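Local coordinates for protein 3-hydroxyisobutyrate dehydrogenase (Thermus thermophilus, PDB 2CVZ) that probably catalyses the NADP-dependent oxidation of 3-hydroxyisobutyrate in valine catabolism, at residues P15-L20 / L37-E42; A96-A101 / G156-G161; L171-L176 / E258-A263; K195-I200 / L213-V218. All coordinates share one frame; numbering follows the deposited sequence.

Interaction 1: residues P15-L20 / L37-E42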
loop_
_atom_site.group_PDB
_atom_site.type_symbol
_atom_site.label_atom_id
_atom_site.label_comp_id
_atom_site.label_asym_id
_atom_site.label_seq_id
_atom_site.Cartn_x
_atom_site.Cartn_y
_atom_site.Cartn_z
ATOM N N PRO C 15 19.445 31.462 8.802
ATOM C CA PRO C 15 20.348 31.753 7.680
ATOM C C PRO C 15 19.693 32.584 6.574
ATOM O O PRO C 15 20.337 33.442 5.973
ATOM C CB PRO C 15 20.776 30.362 7.206
ATOM C CG PRO C 15 19.607 29.495 7.581
ATOM C CD PRO C 15 19.246 30.008 8.951
HETATM N N MSE C 16 18.413 32.334 6.310
HETATM C CA MSE C 16 17.700 33.084 5.280
HETATM C C MSE C 16 17.718 34.574 5.580
HETATM O O MSE C 16 18.017 35.395 4.706
HETATM C CB MSE C 16 16.254 32.599 5.177
HETATM C CG MSE C 16 16.113 31.244 4.522
HETATM SE SE MSE C 16 14.297 30.590 4.637
HETATM C CE MSE C 16 13.467 31.771 3.365
ATOM N N ALA C 17 17.393 34.923 6.821
ATOM C CA ALA C 17 17.376 36.317 7.237
ATOM C C ALA C 17 18.795 36.869 7.209
ATOM O O ALA C 17 18.997 38.077 7.104
ATOM C CB ALA C 17 16.788 36.442 8.637
ATOM N N GLY C 18 19.775 35.977 7.313
ATOM C CA GLY C 18 21.162 36.406 7.278
ATOM C C GLY C 18 21.501 36.983 5.915
ATOM O O GLY C 18 22.182 38.009 5.812
ATOM N N HIS C 19 21.032 36.326 4.860
ATOM C CA HIS C 19 21.289 36.811 3.510
ATOM C C HIS C 19 20.638 38.172 3.308
ATOM O O HIS C 19 21.228 39.067 2.699
ATOM C CB HIS C 19 20.777 35.803 2.481
ATOM C CG HIS C 19 21.649 34.594 2.359
ATOM N ND1 HIS C 19 22.892 34.637 1.764
ATOM C CD2 HIS C 19 21.494 33.331 2.818
ATOM C CE1 HIS C 19 23.466 33.450 1.864
ATOM N NE2 HIS C 19 22.638 32.640 2.500
ATOM N N LEU C 20 19.428 38.334 3.835
ATOM C CA LEU C 20 18.723 39.604 3.719
ATOM C C LEU C 20 19.454 40.704 4.486
ATOM O O LEU C 20 19.589 41.822 4.002
ATOM C CB LEU C 20 17.302 39.483 4.279
ATOM C CG LEU C 20 16.296 38.620 3.516
ATOM C CD1 LEU C 20 15.017 38.504 4.330
ATOM C CD2 LEU C 20 16.008 39.243 2.158
ATOM N N LEU C 37 18.744 38.433 19.001
ATOM C CA LEU C 37 19.927 39.166 19.442
ATOM C C LEU C 37 21.190 38.586 18.817
ATOM O O LEU C 37 22.060 39.327 18.356
ATOM C CB LEU C 37 20.054 39.119 20.970
ATOM C CG LEU C 37 19.001 39.864 21.792
ATOM C CD1 LEU C 37 19.319 39.705 23.272
ATOM C CD2 LEU C 37 18.985 41.338 21.409
ATOM N N ARG C 38 21.289 37.261 18.810
ATOM C CA ARG C 38 22.440 36.585 18.235
ATOM C C ARG C 38 22.550 36.873 16.741
ATOM O O ARG C 38 23.630 37.050 16.194
ATOM C CB ARG C 38 22.275 35.082 18.465
ATOM C CG ARG C 38 23.328 34.261 17.722
ATOM C CD ARG C 38 23.429 32.830 18.263
ATOM N NE ARG C 38 23.649 31.880 17.169
ATOM C CZ ARG C 38 22.696 30.953 16.957
ATOM N NH1 ARG C 38 21.614 30.926 17.715
ATOM N NH2 ARG C 38 22.848 30.063 15.971
ATOM N N HIS C 39 21.401 36.916 16.073
ATOM C CA HIS C 39 21.354 37.168 14.636
ATOM C C HIS C 39 21.883 38.572 14.330
ATOM O O HIS C 39 22.617 38.774 13.360
ATOM C CB HIS C 39 19.912 37.010 14.132
ATOM C CG HIS C 39 19.794 36.912 12.642
ATOM N ND1 HIS C 39 19.807 38.016 11.816
ATOM C CD2 HIS C 39 19.676 35.836 11.827
ATOM C CE1 HIS C 39 19.702 37.624 10.558
ATOM N NE2 HIS C 39 19.622 36.305 10.538
ATOM N N GLN C 40 21.508 39.535 15.163
ATOM C CA GLN C 40 21.962 40.909 14.989
ATOM C C GLN C 40 23.482 40.960 15.088
ATOM O O GLN C 40 24.142 41.631 14.302
ATOM C CB GLN C 40 21.351 41.814 16.059
ATOM C CG GLN C 40 21.894 43.236 16.038
ATOM C CD GLN C 40 21.225 44.133 17.055
ATOM O OE1 GLN C 40 19.999 44.172 17.153
ATOM N NE2 GLN C 40 22.029 44.875 17.810
ATOM N N GLU C 41 24.030 40.239 16.061
ATOM C CA GLU C 41 25.475 40.196 16.264
ATOM C C GLU C 41 26.193 39.468 15.133
ATOM O O GLU C 41 27.320 39.812 14.773
ATOM C CB GLU C 41 25.799 39.496 17.588
ATOM C CG GLU C 41 25.303 40.220 18.823
ATOM C CD GLU C 41 25.944 41.585 18.994
ATOM O OE1 GLU C 41 27.191 41.671 18.940
ATOM O OE2 GLU C 41 25.202 42.569 19.188
ATOM N N GLU C 42 25.535 38.467 14.561
ATOM C CA GLU C 42 26.148 37.683 13.503
ATOM C C GLU C 42 26.012 38.239 12.087
ATOM O O GLU C 42 26.917 38.064 11.275
ATOM C CB GLU C 42 25.601 36.252 13.531
ATOM C CG GLU C 42 26.401 35.276 12.676
ATOM C CD GLU C 42 25.875 33.852 12.739
ATOM O OE1 GLU C 42 25.294 33.473 13.777
ATOM O OE2 GLU C 42 26.061 33.108 11.755
#
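In the Rossmann-type dinucleotide-binding domain, His-39 of helix 34-43 reaches across to Ala-17 and Gly-18 of helix 13-23. That helix begins at the last glycine of what is probably the glycine-rich NADPH-binding motif. His-39 holds CG anti to its own N (chi1 -166°), which brings the imidazole across to the facing helix. The CE1-NE2 side of the ring does the touching. Gly-18 N lies at the ring edge, near the plane, 3.2 Å from His-39 NE2. The angle is too poor for a hydrogen bond. NE2 instead bonds to the carbonyl O of Tyr-14, one turn before Gly-18. The methyl CB of Ala-17 meets His-39 NE2 obliquely at 3.4 Å, and His-39 CE1 sits 3.6 Å from Ala-17 C. The other ring nitrogen, ND1, bonds to Ser-45 OG, so both ring nitrogens are bonded, which fixes the ring's rotation. A leucine in place of His-39 would probably leave the Tyr-14 carbonyl and Ser-45 hydroxyl without this partner. The rings of Tyr-14, edge-to-face, and Phe-43 also meet the imidazole. Leu-9 touches both Ala-17 and His-39, while Ala-17 rests on Phe-6 of strand 4-7.

Interaction 2: residues A96-A101 / G156-G161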
loop_
_atom_site.group_PDB
_atom_site.type_symbol
_atom_site.label_atom_id
_atom_site.label_comp_id
_atom_site.label_asym_id
_atom_site.label_seq_id
_atom_site.Cartn_x
_atom_site.Cartn_y
_atom_site.Cartn_z
ATOM N N ALA C 96 -5.972 27.786 3.667
ATOM C CA ALA C 96 -5.824 28.660 4.823
ATOM C C ALA C 96 -5.015 29.896 4.442
ATOM O O ALA C 96 -5.236 30.984 4.974
ATOM C CB ALA C 96 -5.138 27.917 5.961
ATOM N N SER C 97 -4.081 29.727 3.514
ATOM C CA SER C 97 -3.252 30.840 3.079
ATOM C C SER C 97 -4.057 31.820 2.244
ATOM O O SER C 97 -3.819 33.024 2.303
ATOM C CB SER C 97 -2.045 30.330 2.288
ATOM O OG SER C 97 -1.177 29.587 3.131
ATOM N N ARG C 98 -5.013 31.311 1.469
ATOM C CA ARG C 98 -5.847 32.184 0.645
ATOM C C ARG C 98 -6.702 33.082 1.533
ATOM O O ARG C 98 -6.871 34.266 1.252
ATOM C CB ARG C 98 -6.766 31.376 -0.270
ATOM C CG ARG C 98 -6.053 30.559 -1.319
ATOM C CD ARG C 98 -7.036 30.075 -2.370
ATOM N NE ARG C 98 -6.436 29.085 -3.258
ATOM C CZ ARG C 98 -6.298 27.797 -2.962
ATOM N NH1 ARG C 98 -6.726 27.329 -1.797
ATOM N NH2 ARG C 98 -5.729 26.976 -3.834
ATOM N N ARG C 99 -7.253 32.511 2.599
ATOM C CA ARG C 99 -8.074 33.295 3.510
ATOM C C ARG C 99 -7.204 34.337 4.194
ATOM O O ARG C 99 -7.636 35.467 4.420
ATOM C CB ARG C 99 -8.739 32.394 4.553
ATOM C CG ARG C 99 -9.883 31.556 4.000
ATOM C CD ARG C 99 -10.686 30.919 5.124
ATOM N NE ARG C 99 -9.966 29.829 5.774
ATOM C CZ ARG C 99 -9.794 28.626 5.235
ATOM N NH1 ARG C 99 -10.294 28.357 4.036
ATOM N NH2 ARG C 99 -9.125 27.692 5.896
ATOM N N LEU C 100 -5.974 33.954 4.519
ATOM C CA LEU C 100 -5.045 34.874 5.161
ATOM C C LEU C 100 -4.765 36.030 4.207
ATOM O O LEU C 100 -4.711 37.190 4.619
ATOM C CB LEU C 100 -3.736 34.154 5.510
ATOM C CG LEU C 100 -2.625 35.028 6.100
ATOM C CD1 LEU C 100 -3.102 35.669 7.392
ATOM C CD2 LEU C 100 -1.387 34.182 6.348
ATOM N N ALA C 101 -4.596 35.707 2.928
ATOM C CA ALA C 101 -4.330 36.721 1.914
ATOM C C ALA C 101 -5.477 37.729 1.865
ATOM O O ALA C 101 -5.249 38.937 1.815
ATOM C CB ALA C 101 -4.145 36.063 0.548
ATOM N N GLY C 156 1.738 30.217 -9.940
ATOM C CA GLY C 156 0.310 30.480 -10.000
ATOM C C GLY C 156 -0.186 31.463 -8.958
ATOM O O GLY C 156 0.608 32.187 -8.361
ATOM N N PRO C 157 -1.507 31.523 -8.727
ATOM C CA PRO C 157 -2.100 32.432 -7.741
ATOM C C PRO C 157 -1.778 31.984 -6.316
ATOM O O PRO C 157 -1.133 30.953 -6.118
ATOM C CB PRO C 157 -3.591 32.345 -8.053
ATOM C CG PRO C 157 -3.744 30.920 -8.500
ATOM C CD PRO C 157 -2.554 30.751 -9.421
ATOM N N VAL C 158 -2.224 32.759 -5.332
ATOM C CA VAL C 158 -1.981 32.428 -3.930
ATOM C C VAL C 158 -2.386 30.985 -3.644
ATOM O O VAL C 158 -3.483 30.557 -4.008
ATOM C CB VAL C 158 -2.773 33.362 -2.987
ATOM C CG1 VAL C 158 -2.638 32.891 -1.538
ATOM C CG2 VAL C 158 -2.266 34.789 -3.128
ATOM N N GLY C 159 -1.491 30.243 -2.996
ATOM C CA GLY C 159 -1.771 28.857 -2.663
ATOM C C GLY C 159 -1.063 27.862 -3.565
ATOM O O GLY C 159 -0.738 26.755 -3.138
ATOM N N ALA C 160 -0.816 28.258 -4.809
ATOM C CA ALA C 160 -0.151 27.384 -5.770
ATOM C C ALA C 160 1.277 27.062 -5.348
ATOM O O ALA C 160 1.778 25.975 -5.623
ATOM C CB ALA C 160 -0.155 28.023 -7.154
ATOM N N GLY C 161 1.932 28.013 -4.689
ATOM C CA GLY C 161 3.295 27.786 -4.241
ATOM C C GLY C 161 3.323 26.711 -3.171
ATOM O O GLY C 161 4.131 25.785 -3.229
HETATM O O HOH W 1 -5.820 31.654 -5.072
#
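The side chains of Arg-98 and Val-158 lie alongside each other and run in opposite senses. Val-158 points its CG1 branch into the flank of helix 94-105, where CG1 lies 3.9 Å from Arg-98 CA. The same methyl sits 4.0 Å from the backbone O of Ser-97 and 4.1 Å from Ala-101 CB, so one branch touches residues a turn apart on the helix. CG1 is placed there by standing anti to the backbone N of Val-158 (chi1 173°). Arg-98 runs extended from CG to NE, and its CG passes 3.7 Å from Val-158 O. A water at the edge of the guanidinium, in its plane, donates to Val-158 O at 2.8 Å and accepts a weak bond from Arg-98 NE at 3.2 Å. The charged end is held by a salt bridge to Glu-95. Val-158 and Gly-159 are the central pair of a type II turn, closed by the bond from Ala-160 N to Pro-157 O at 3.0 Å. The turn leads from strand 149-156 into the long helix 160-188, with Gly-159 as N-cap. The positive phi of Gly-159 (104°) suits glycine, and a CB would crowd Arg-98 CZ. Asp-113 accepts a hydrogen bond from Gly-159 N, and Tyr-111 touches both Val-158 and Ala-101.

Interaction 3: residues L171-L176 / E258-A263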
loop_
_atom_site.group_PDB
_atom_site.type_symbol
_atom_site.label_atom_id
_atom_site.label_comp_id
_atom_site.label_asym_id
_atom_site.label_seq_id
_atom_site.Cartn_x
_atom_site.Cartn_y
_atom_site.Cartn_z
ATOM N N LEU C 171 7.219 13.807 -3.010
ATOM C CA LEU C 171 8.097 13.045 -3.888
ATOM C C LEU C 171 9.395 12.708 -3.159
ATOM O O LEU C 171 9.899 11.588 -3.265
ATOM C CB LEU C 171 8.395 13.819 -5.172
ATOM C CG LEU C 171 7.191 14.121 -6.068
ATOM C CD1 LEU C 171 7.686 14.665 -7.401
ATOM C CD2 LEU C 171 6.368 12.860 -6.291
ATOM N N LEU C 172 9.935 13.674 -2.420
ATOM C CA LEU C 172 11.158 13.438 -1.659
ATOM C C LEU C 172 10.914 12.283 -0.684
ATOM O O LEU C 172 11.728 11.365 -0.572
ATOM C CB LEU C 172 11.557 14.709 -0.894
ATOM C CG LEU C 172 12.705 14.680 0.129
ATOM C CD1 LEU C 172 12.219 14.087 1.430
ATOM C CD2 LEU C 172 13.890 13.893 -0.421
ATOM N N ALA C 173 9.776 12.329 0.005
ATOM C CA ALA C 173 9.422 11.294 0.975
ATOM C C ALA C 173 9.400 9.905 0.340
ATOM O O ALA C 173 9.990 8.958 0.864
ATOM C CB ALA C 173 8.061 11.611 1.604
ATOM N N VAL C 174 8.713 9.780 -0.787
ATOM C CA VAL C 174 8.641 8.501 -1.478
ATOM C C VAL C 174 10.020 8.044 -1.941
ATOM O O VAL C 174 10.408 6.893 -1.741
ATOM C CB VAL C 174 7.712 8.588 -2.703
ATOM C CG1 VAL C 174 7.889 7.360 -3.573
ATOM C CG2 VAL C 174 6.268 8.702 -2.251
ATOM N N ASN C 175 10.763 8.948 -2.567
ATOM C CA ASN C 175 12.090 8.606 -3.062
ATOM C C ASN C 175 12.992 8.103 -1.945
ATOM O O ASN C 175 13.665 7.082 -2.087
ATOM C CB ASN C 175 12.738 9.821 -3.728
ATOM C CG ASN C 175 11.970 10.299 -4.948
ATOM O OD1 ASN C 175 11.070 9.616 -5.442
ATOM N ND2 ASN C 175 12.333 11.473 -5.448
ATOM N N LEU C 176 12.991 8.829 -0.832
ATOM C CA LEU C 176 13.822 8.495 0.316
ATOM C C LEU C 176 13.445 7.174 0.975
ATOM O O LEU C 176 14.312 6.358 1.284
ATOM C CB LEU C 176 13.747 9.628 1.343
ATOM C CG LEU C 176 14.453 9.438 2.688
ATOM C CD1 LEU C 176 15.951 9.237 2.481
ATOM C CD2 LEU C 176 14.203 10.665 3.552
ATOM N N GLU C 258 1.272 7.523 5.358
ATOM C CA GLU C 258 1.077 6.570 6.445
ATOM C C GLU C 258 2.386 6.004 7.003
ATOM O O GLU C 258 2.542 5.897 8.227
ATOM C CB GLU C 258 0.161 5.426 5.992
ATOM C CG GLU C 258 -1.185 5.887 5.432
ATOM C CD GLU C 258 -1.924 6.844 6.355
ATOM O OE1 GLU C 258 -2.030 6.554 7.561
ATOM O OE2 GLU C 258 -2.411 7.890 5.870
ATOM N N VAL C 259 3.328 5.647 6.130
ATOM C CA VAL C 259 4.594 5.100 6.614
ATOM C C VAL C 259 5.408 6.146 7.375
ATOM O O VAL C 259 6.041 5.827 8.384
ATOM C CB VAL C 259 5.448 4.483 5.466
ATOM C CG1 VAL C 259 4.648 3.386 4.765
ATOM C CG2 VAL C 259 5.893 5.553 4.482
ATOM N N TYR C 260 5.395 7.396 6.918
ATOM C CA TYR C 260 6.133 8.430 7.638
ATOM C C TYR C 260 5.447 8.744 8.961
ATOM O O TYR C 260 6.098 9.169 9.913
ATOM C CB TYR C 260 6.288 9.695 6.784
ATOM C CG TYR C 260 7.491 9.618 5.868
ATOM C CD1 TYR C 260 8.761 9.993 6.317
ATOM C CD2 TYR C 260 7.375 9.112 4.574
ATOM C CE1 TYR C 260 9.883 9.862 5.498
ATOM C CE2 TYR C 260 8.489 8.975 3.749
ATOM C CZ TYR C 260 9.739 9.353 4.219
ATOM O OH TYR C 260 10.835 9.215 3.407
ATOM N N GLU C 261 4.131 8.540 9.027
ATOM C CA GLU C 261 3.418 8.771 10.282
ATOM C C GLU C 261 3.933 7.729 11.272
ATOM O O GLU C 261 4.146 8.029 12.447
ATOM C CB GLU C 261 1.907 8.602 10.107
ATOM C CG GLU C 261 1.120 8.823 11.407
ATOM C CD GLU C 261 1.075 10.283 11.842
ATOM O OE1 GLU C 261 1.180 10.552 13.056
ATOM O OE2 GLU C 261 0.919 11.165 10.973
HETATM N N MSE C 262 4.130 6.506 10.787
HETATM C CA MSE C 262 4.642 5.418 11.621
HETATM C C MSE C 262 6.006 5.812 12.167
HETATM O O MSE C 262 6.289 5.650 13.355
HETATM C CB MSE C 262 4.810 4.136 10.808
HETATM C CG MSE C 262 3.538 3.559 10.229
HETATM SE SE MSE C 262 3.976 2.030 9.148
HETATM C CE MSE C 262 2.210 1.693 8.391
ATOM N N ALA C 263 6.864 6.308 11.283
ATOM C CA ALA C 263 8.196 6.718 11.698
ATOM C C ALA C 263 8.099 7.799 12.773
ATOM O O ALA C 263 8.804 7.745 13.780
ATOM C CB ALA C 263 8.984 7.231 10.494
#
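Tyr-260 bridges two helices by bonding its phenol to the backbone of Ala-173. The hydroxyl OH donates to Ala-173 O at 2.7 Å, a short bond. It arrives in the carbonyl plane on a lone pair, with a C=O...donor angle of 119°. The acceptor lies at the ring edge, near the ring plane. Beside this bond the methyl of Ala-173 presses on the same end of the ring, CB to Tyr-260 CE2 at 3.4 Å. Leu-176, one turn further on, crosses the tyrosine at about a right angle. Its CB comes within 3.6 Å of Tyr-260 OH, and its CG and CD2 are almost as near. Leu-176 thus lines one flank of the hydroxyl with aliphatic carbon, and the carbonyl gives this buried group a polar partner.

In Tyr-260, CG stands anti to the carbonyl carbon (chi1 -85°), and the ring is turned nearly perpendicular to the plane of its stem (chi2 -86°). A phenylalanine in its place would probably leave the Ala-173 carbonyl without its tyrosine donor and open a small gap beside Leu-176.

The next shell holds the ring in place. Leu-232 and Leu-236 of helix 229-243 touch Tyr-260, and Leu-236 also touches Ala-173. Ala-276 of helix 276-284 packs on the tyrosine, while Leu-277 of that helix packs on Leu-176. Subunit interfaces lie nearby: Val-174 meets Val-174 of the second subunit, and Glu-258 forms a salt bridge with Arg-254 of the third. Within the all-helical C-terminal domain, the contact joins helix 251-267 to the long helix 160-188, with helices 229-243 and 276-284 packed against it.

Interaction 4: residues K195-I200 / L213-V218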
loop_
_atom_site.group_PDB
_atom_site.type_symbol
_atom_site.label_atom_id
_atom_site.label_comp_id
_atom_site.label_asym_id
_atom_site.label_seq_id
_atom_site.Cartn_x
_atom_site.Cartn_y
_atom_site.Cartn_z
ATOM N N LYS C 195 28.712 1.005 -2.138
ATOM C CA LYS C 195 28.916 0.648 -3.537
ATOM C C LYS C 195 27.602 0.613 -4.305
ATOM O O LYS C 195 27.543 1.018 -5.468
ATOM C CB LYS C 195 29.622 -0.708 -3.637
ATOM C CG LYS C 195 31.058 -0.696 -3.121
ATOM C CD LYS C 195 31.932 0.222 -3.966
ATOM C CE LYS C 195 33.392 0.177 -3.528
ATOM N NZ LYS C 195 33.574 0.669 -2.137
ATOM N N ALA C 196 26.548 0.130 -3.656
ATOM C CA ALA C 196 25.239 0.070 -4.295
ATOM C C ALA C 196 24.799 1.484 -4.664
ATOM O O ALA C 196 24.286 1.722 -5.759
ATOM C CB ALA C 196 24.223 -0.573 -3.353
ATOM N N LEU C 197 24.999 2.424 -3.745
ATOM C CA LEU C 197 24.621 3.809 -3.995
ATOM C C LEU C 197 25.462 4.425 -5.103
ATOM O O LEU C 197 24.973 5.261 -5.866
ATOM C CB LEU C 197 24.739 4.637 -2.713
ATOM C CG LEU C 197 23.548 4.434 -1.770
ATOM C CD1 LEU C 197 23.788 5.122 -0.437
ATOM C CD2 LEU C 197 22.293 4.986 -2.444
ATOM N N GLU C 198 26.722 4.014 -5.202
ATOM C CA GLU C 198 27.577 4.547 -6.255
ATOM C C GLU C 198 26.955 4.168 -7.597
ATOM O O GLU C 198 26.889 4.983 -8.514
ATOM C CB GLU C 198 28.991 3.968 -6.161
ATOM C CG GLU C 198 30.019 4.740 -6.986
ATOM C CD GLU C 198 31.377 4.065 -7.027
ATOM O OE1 GLU C 198 31.758 3.422 -6.023
ATOM O OE2 GLU C 198 32.070 4.191 -8.060
ATOM N N VAL C 199 26.492 2.926 -7.703
ATOM C CA VAL C 199 25.880 2.447 -8.940
ATOM C C VAL C 199 24.545 3.147 -9.192
ATOM O O VAL C 199 24.305 3.676 -10.279
ATOM C CB VAL C 199 25.651 0.914 -8.898
ATOM C CG1 VAL C 199 24.891 0.459 -10.145
ATOM C CG2 VAL C 199 26.989 0.193 -8.806
ATOM N N ILE C 200 23.679 3.156 -8.184
ATOM C CA ILE C 200 22.376 3.796 -8.312
ATOM C C ILE C 200 22.496 5.264 -8.702
ATOM O O ILE C 200 21.750 5.745 -9.549
ATOM C CB ILE C 200 21.573 3.687 -6.999
ATOM C CG1 ILE C 200 21.238 2.221 -6.726
ATOM C CG2 ILE C 200 20.290 4.517 -7.084
ATOM C CD1 ILE C 200 20.691 1.968 -5.327
ATOM N N LEU C 213 21.398 12.757 0.433
ATOM C CA LEU C 213 20.910 12.566 1.795
ATOM C C LEU C 213 21.372 11.274 2.449
ATOM O O LEU C 213 21.968 11.291 3.523
ATOM C CB LEU C 213 19.379 12.626 1.828
ATOM C CG LEU C 213 18.713 13.964 1.497
ATOM C CD1 LEU C 213 17.197 13.816 1.574
ATOM C CD2 LEU C 213 19.183 15.027 2.475
ATOM N N ILE C 214 21.098 10.148 1.795
ATOM C CA ILE C 214 21.456 8.849 2.343
ATOM C C ILE C 214 22.957 8.609 2.523
ATOM O O ILE C 214 23.394 8.167 3.583
ATOM C CB ILE C 214 20.837 7.718 1.491
ATOM C CG1 ILE C 214 19.308 7.865 1.487
ATOM C CG2 ILE C 214 21.229 6.361 2.053
ATOM C CD1 ILE C 214 18.576 6.851 0.623
ATOM N N PRO C 215 23.767 8.893 1.493
ATOM C CA PRO C 215 25.206 8.663 1.654
ATOM C C PRO C 215 25.817 9.501 2.773
ATOM O O PRO C 215 26.616 9.005 3.567
ATOM C CB PRO C 215 25.777 9.049 0.289
ATOM C CG PRO C 215 24.645 8.795 -0.651
ATOM C CD PRO C 215 23.456 9.322 0.118
ATOM N N GLN C 216 25.426 10.769 2.831
ATOM C CA GLN C 216 25.955 11.705 3.816
ATOM C C GLN C 216 25.403 11.587 5.237
ATOM O O GLN C 216 26.109 11.885 6.202
ATOM C CB GLN C 216 25.747 13.145 3.327
ATOM C CG GLN C 216 26.385 13.462 1.975
ATOM C CD GLN C 216 25.613 12.885 0.796
ATOM O OE1 GLN C 216 24.554 12.277 0.964
ATOM N NE2 GLN C 216 26.142 13.085 -0.411
ATOM N N ARG C 217 24.155 11.149 5.376
ATOM C CA ARG C 217 23.549 11.053 6.701
ATOM C C ARG C 217 23.381 9.655 7.274
ATOM O O ARG C 217 23.542 9.457 8.477
ATOM C CB ARG C 217 22.185 11.739 6.700
ATOM C CG ARG C 217 22.222 13.127 6.129
ATOM C CD ARG C 217 20.924 13.865 6.346
ATOM N NE ARG C 217 21.008 15.202 5.774
ATOM C CZ ARG C 217 20.233 16.220 6.123
ATOM N NH1 ARG C 217 19.297 16.062 7.052
ATOM N NH2 ARG C 217 20.407 17.401 5.547
ATOM N N VAL C 218 23.054 8.691 6.422
ATOM C CA VAL C 218 22.827 7.329 6.883
ATOM C C VAL C 218 24.073 6.449 6.932
ATOM O O VAL C 218 24.397 5.882 7.975
ATOM C CB VAL C 218 21.765 6.631 6.009
ATOM C CG1 VAL C 218 21.466 5.246 6.559
ATOM C CG2 VAL C 218 20.500 7.480 5.955
#
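Leu-197 keeps CG anti to its carbonyl carbon (chi1 -79°) and extends the chain through chi2 172°, which brings CD1 up against Ile-214 and Pro-215. Ile-214 answers with its CG2 branch, which stands anti to the backbone N, while its longer CG1 branch takes the position anti to the carbonyl carbon. CD1 of Leu-197 therefore meets CG2 of Ile-214 at 3.8 Å, and the two side chains cross at about a right angle. The same CD1 touches CG of Pro-215, the outer corner of the proline ring, also at 3.8 Å. A single methyl thus sits against two successive residues, and the link is wholly apolar. These residues belong to the all-helical C-terminal part of the fold. Helix 193-200 packs here against the short helix 214-219, and helix 208-212 lies in the connection between them. Pro-215 falls in the first turn of its helix, where its missing N-H costs no helical bond. A wider pi-type turn spans residues 214-218. Ile-214 also packs on Leu-176, Ala-179 and Leu-183 of helix 160-188, and Leu-219 touches both Leu-197 and Ile-214. On helix 193-200, Glu-198 forms a salt bridge with Lys-151 of the second subunit.

In the fold
Interactions 1 and 2 come first along the chain, and their centres lie about 28 Å apart. Interaction 1 packs two helices of the Rossmann-type domain. Interaction 2 fastens helix 94-105 to the turn that leads out of the sheet into helix 160-188. That long helix carries the chain into the helical domain and also supplies one side of interaction 3. Both segments of interaction 4, 195-200 and 213-218, fall between the two segments of interaction 3. These two contacts are about 18 Å apart between centres and touch directly, Leu-176 CD1 to Ile-214 CG1 at 3.8 Å. Helix 160-188 thus links the cofactor-binding domain to the helical one, whose packing continues into subunit interfaces.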